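Local coordinates for protein PTS system, IIA component (Streptococcus pneumoniae serotype 4, PDB 5T3U) that probably relays phosphoryl groups as the IIA component of a mannose-family phosphotransferase system linked to fucose utilization in the pneumococcus, at residues R9-A14 / S112-K117; R40-M45 / K58-E63. All coordinates share one frame; numbering follows the deposited sequence.

Contact 1. Residues R9-A14 / S112-K117; sequences RGILVA and SSYDSK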
# COMPACT_ATOMS: atom_id res chain seq x y z
N ARG A 9 9.83 -19.58 -1.75
CA ARG A 9 8.64 -18.75 -1.59
C ARG A 9 8.52 -17.77 -2.75
O ARG A 9 9.46 -17.03 -3.01
CB ARG A 9 8.78 -17.96 -0.28
CG ARG A 9 7.54 -17.33 0.30
CD ARG A 9 7.76 -16.95 1.74
NE ARG A 9 8.35 -18.05 2.48
CZ ARG A 9 9.58 -18.04 2.97
NH1 ARG A 9 10.33 -16.95 2.84
NH2 ARG A 9 10.04 -19.12 3.61
N GLY A 10 7.39 -17.81 -3.45
CA GLY A 10 7.02 -16.81 -4.47
C GLY A 10 6.01 -15.81 -3.92
O GLY A 10 5.40 -16.03 -2.86
N ILE A 11 5.84 -14.69 -4.61
CA ILE A 11 4.93 -13.67 -4.09
C ILE A 11 4.07 -13.21 -5.21
O ILE A 11 4.57 -12.81 -6.25
CB ILE A 11 5.69 -12.45 -3.45
CG1 ILE A 11 6.60 -12.87 -2.29
CG2 ILE A 11 4.70 -11.32 -2.98
CD1 ILE A 11 7.56 -11.76 -1.88
N LEU A 12 2.76 -13.25 -5.03
CA LEU A 12 1.89 -12.60 -5.98
C LEU A 12 1.24 -11.39 -5.31
O LEU A 12 0.65 -11.52 -4.24
CB LEU A 12 0.80 -13.56 -6.47
CG LEU A 12 -0.28 -12.97 -7.39
CD1 LEU A 12 0.27 -12.46 -8.74
CD2 LEU A 12 -1.36 -14.00 -7.60
N VAL A 13 1.35 -10.22 -5.94
CA VAL A 13 0.76 -9.01 -5.37
C VAL A 13 -0.42 -8.70 -6.26
O VAL A 13 -0.23 -8.46 -7.47
CB VAL A 13 1.71 -7.79 -5.43
CG1 VAL A 13 1.19 -6.67 -4.58
CG2 VAL A 13 3.12 -8.16 -5.00
N ALA A 14 -1.62 -8.69 -5.69
CA ALA A 14 -2.82 -8.51 -6.52
C ALA A 14 -3.74 -7.42 -5.98
O ALA A 14 -3.91 -7.32 -4.79
CB ALA A 14 -3.58 -9.82 -6.62
N SER A 112 12.71 -9.51 0.74
CA SER A 112 14.04 -9.65 1.35
C SER A 112 14.29 -11.01 1.97
O SER A 112 15.44 -11.44 2.10
CB SER A 112 14.25 -8.57 2.42
OG SER A 112 14.06 -7.30 1.83
N SER A 113 13.21 -11.68 2.39
CA SER A 113 13.31 -12.94 3.13
C SER A 113 12.84 -14.16 2.31
O SER A 113 12.70 -15.27 2.87
CB SER A 113 12.56 -12.83 4.45
OG SER A 113 11.16 -12.67 4.24
N TYR A 114 12.64 -13.99 1.01
CA TYR A 114 12.04 -15.09 0.24
C TYR A 114 12.96 -16.30 -0.06
O TYR A 114 12.51 -17.31 -0.63
CB TYR A 114 11.26 -14.61 -0.98
CG TYR A 114 12.00 -13.95 -2.14
CD1 TYR A 114 13.39 -14.02 -2.29
CD2 TYR A 114 11.27 -13.28 -3.12
CE1 TYR A 114 14.02 -13.42 -3.39
CE2 TYR A 114 11.87 -12.69 -4.19
CZ TYR A 114 13.25 -12.76 -4.33
OH TYR A 114 13.82 -12.15 -5.43
N ASP A 115 14.23 -16.20 0.34
CA ASP A 115 15.14 -17.34 0.23
C ASP A 115 15.47 -17.89 1.60
O ASP A 115 16.36 -18.73 1.75
CB ASP A 115 16.42 -16.96 -0.52
CG ASP A 115 16.15 -16.58 -1.95
OD1 ASP A 115 15.38 -17.29 -2.62
OD2 ASP A 115 16.72 -15.56 -2.41
N SER A 116 14.73 -17.42 2.58
CA SER A 116 15.01 -17.75 3.96
C SER A 116 13.79 -18.42 4.62
O SER A 116 12.67 -18.35 4.12
CB SER A 116 15.42 -16.47 4.71
OG SER A 116 15.44 -16.70 6.11
N LYS A 117 14.04 -19.10 5.74
CA LYS A 117 12.97 -19.48 6.67
C LYS A 117 12.36 -18.21 7.24
O LYS A 117 13.07 -17.25 7.55
CB LYS A 117 13.53 -20.33 7.83
CG LYS A 117 13.29 -21.84 7.70
CD LYS A 117 13.94 -22.61 8.86
CE LYS A 117 13.33 -24.02 9.00
NZ LYS A 117 13.71 -24.67 10.32
O HOH W 1 9.62 -14.22 2.49

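Contact 2. Residues R40-M45 / K58-E63; sequences RTLGLM and KNQVDE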
# COMPACT_ATOMS: atom_id res chain seq x y z
N ARG A 40 5.28 -11.72 -8.90
CA ARG A 40 4.37 -11.26 -9.96
C ARG A 40 3.33 -10.30 -9.42
O ARG A 40 3.02 -10.32 -8.23
CB ARG A 40 3.66 -12.47 -10.61
CG ARG A 40 4.62 -13.30 -11.47
CD ARG A 40 3.85 -14.40 -12.21
NE ARG A 40 4.79 -15.43 -12.65
CZ ARG A 40 4.48 -16.42 -13.49
NH1 ARG A 40 3.25 -16.51 -14.00
NH2 ARG A 40 5.42 -17.30 -13.84
N THR A 41 2.76 -9.49 -10.31
CA THR A 41 1.62 -8.69 -9.91
C THR A 41 0.42 -8.93 -10.82
O THR A 41 0.58 -9.35 -11.96
CB THR A 41 1.96 -7.17 -9.92
OG1 THR A 41 2.13 -6.73 -11.27
CG2 THR A 41 3.22 -6.91 -9.13
N LEU A 42 -0.76 -8.62 -10.32
CA LEU A 42 -1.96 -8.66 -11.16
C LEU A 42 -2.91 -7.56 -10.72
O LEU A 42 -3.22 -7.46 -9.54
CB LEU A 42 -2.64 -10.03 -11.02
CG LEU A 42 -3.76 -10.38 -11.99
CD1 LEU A 42 -3.23 -10.34 -13.45
CD2 LEU A 42 -4.30 -11.80 -11.64
N GLY A 43 -3.39 -6.76 -11.67
CA GLY A 43 -4.38 -5.74 -11.39
C GLY A 43 -5.70 -6.02 -12.10
O GLY A 43 -5.70 -6.35 -13.27
N LEU A 44 -6.81 -5.90 -11.37
CA LEU A 44 -8.12 -5.97 -11.95
C LEU A 44 -8.51 -4.56 -12.40
O LEU A 44 -8.83 -3.70 -11.59
CB LEU A 44 -9.13 -6.55 -10.94
CG LEU A 44 -10.62 -6.51 -11.33
CD1 LEU A 44 -10.85 -7.16 -12.69
CD2 LEU A 44 -11.48 -7.14 -10.25
N MET A 45 -8.45 -4.34 -13.70
CA MET A 45 -8.57 -3.01 -14.27
C MET A 45 -10.03 -2.59 -14.47
O MET A 45 -10.92 -3.46 -14.51
CB MET A 45 -7.76 -2.93 -15.58
CG MET A 45 -6.28 -3.30 -15.39
SD MET A 45 -5.46 -2.27 -14.12
CE MET A 45 -5.32 -0.71 -15.01
N LYS A 58 -5.57 -17.48 -11.10
CA LYS A 58 -5.28 -18.88 -10.85
C LYS A 58 -3.97 -19.26 -11.52
O LYS A 58 -3.12 -19.87 -10.89
CB LYS A 58 -6.44 -19.77 -11.34
CG LYS A 58 -6.20 -21.29 -11.20
CD LYS A 58 -7.33 -22.10 -11.89
CE LYS A 58 -7.27 -23.61 -11.56
NZ LYS A 58 -5.93 -24.20 -11.91
N ASN A 59 -3.82 -18.89 -12.78
CA ASN A 59 -2.59 -19.15 -13.54
C ASN A 59 -1.33 -18.55 -12.94
O ASN A 59 -0.28 -19.19 -12.95
CB ASN A 59 -2.77 -18.66 -15.00
CG ASN A 59 -3.61 -19.62 -15.85
OD1 ASN A 59 -3.90 -20.76 -15.44
ND2 ASN A 59 -3.99 -19.18 -17.04
N GLN A 60 -1.41 -17.31 -12.43
CA GLN A 60 -0.24 -16.69 -11.74
C GLN A 60 0.19 -17.49 -10.51
O GLN A 60 1.40 -17.70 -10.30
CB GLN A 60 -0.52 -15.23 -11.31
CG GLN A 60 -0.86 -14.27 -12.44
CD GLN A 60 0.35 -13.88 -13.25
OE1 GLN A 60 0.90 -14.70 -13.99
NE2 GLN A 60 0.77 -12.60 -13.12
N VAL A 61 -0.77 -17.94 -9.70
CA VAL A 61 -0.41 -18.70 -8.49
C VAL A 61 0.17 -20.08 -8.86
O VAL A 61 1.22 -20.48 -8.33
CB VAL A 61 -1.56 -18.86 -7.48
CG1 VAL A 61 -1.14 -19.77 -6.32
CG2 VAL A 61 -2.02 -17.51 -6.91
N ASP A 62 -0.50 -20.79 -9.78
CA ASP A 62 -0.04 -22.11 -10.25
C ASP A 62 1.37 -22.05 -10.80
O ASP A 62 2.23 -22.86 -10.45
CB ASP A 62 -0.98 -22.64 -11.35
CG ASP A 62 -2.35 -23.04 -10.83
OD1 ASP A 62 -2.51 -23.24 -9.61
OD2 ASP A 62 -3.27 -23.19 -11.66
N GLU A 63 1.63 -21.07 -11.66
CA GLU A 63 2.96 -20.93 -12.25
C GLU A 63 4.06 -20.58 -11.26
O GLU A 63 5.21 -21.01 -11.39
CB GLU A 63 2.93 -19.97 -13.43
CG GLU A 63 2.26 -20.62 -14.64
CD GLU A 63 1.82 -19.62 -15.69
OE1 GLU A 63 0.75 -19.86 -16.28
OE2 GLU A 63 2.53 -18.61 -15.92
O HOH W 2 5.54 -19.16 -15.90

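Contact 1. Residues R9-A14 / S112-K117
Arg9 lays its guanidinium edge-on against the type I beta turn Ser113-Ser116, where the chain leaves helix 104-112. Its two terminal nitrogens close on a single acceptor, the carbonyl oxygen of Ser116: NH2 to Ser116 O is 2.8 Å and NH1 to Ser116 O is 3.0 Å. That oxygen lies almost in the guanidinium plane, and the N-H of NH2 points at it with an angle of 150°. NH1 adds a weak, bent bond to Ser113 O at 2.9 Å and also donates to a water, which in turn donates to Ser113 OG; that hydroxyl is also bonded to Glu109 O, one helical turn back. The same Ser113 O closes the turn by accepting from Ser116 N, so the arginine reaches the carbonyls of the first and last residues of the turn, with Ser116 O the firmer acceptor. With CG anti to the backbone N (chi1 -164°) and a bend at chi3, the chain can reach over to the loop. Beside it, Tyr114 CB sits 3.6 Å from Arg9 O, and its ring lies obliquely to the end of Ile11 (Ile11 CD1 to Tyr114 CD2, 4.2 Å), the two side chains crossing nearly at right angles. Arg38 makes a cation-pi contact with Tyr114. The contact joins the start of strand 7-16, which lies between strands 39-44 and 68-75, to the loop after helix 104-112, with Ile11 packed against Leu107, Leu110 and Ile111 of that helix.

Contact 2. Residues R40-M45 / K58-E63
Arg40 reaches from strand 39-44, outermost in the parallel sheet of this chain, to helix 50-65, the helix that follows it in this alpha/beta fold; strand and helix segments run antiparallel (172°) with axes 9.7 Å apart. Its chain, extended from CG to NE, brings NH1 between two acceptors. One is Glu63 OE2, a salt bridge of 2.9 Å with a nearly straight N-H (176°), the carboxylate being met from above its plane while the oxygen lies in that of the guanidinium. In the same plane, NH2 donates to a water (2.8 Å) that donates in turn to Glu63 OE2. The other is Gln60 OE1 at 3.0 Å from NH1, likewise approached from above its carbonyl plane. NE binds Asn36 O, which helps hold the guanidinium's orientation. Thr41 contributes its backbone: Thr41 O takes a weak bond from Gln60 NE2 at 3.5 Å, so the amide, folded back by its bend at chi2 (-75°), joins the arginine and the strand at once. Leu42 adds an apolar touch, CD2 to Gln60 CG 4.3 Å, and continues onto Phe53 and Phe57 of the same helix. Farther on, Met45 packs on Met25 of the second subunit, and Met45 N is hydrogen-bonded to Glu48 OE1.

How the contacts relate
From the N terminus the chain enters strand 7-16, turns through helix 19-31 and returns as strand 39-44, the neighbour of the first strand. Contact 2 then closes a short loop by folding helix 50-65 back on that second strand. Contact 1 closes far later, when the chain, having laid down strands 68-75 and 96-100 and helix 104-112, brings the loop at 112-117 back to the first strand; contact 2 is therefore nested within it. The centres of the two contacts lie about 15 Å apart, yet they meet in the sheet, where Val13 N and Arg40 O are 2.8 Å apart, a probable hydrogen bond. Together they tie helix 50-65 and the loop after helix 104-112 to two adjacent strands.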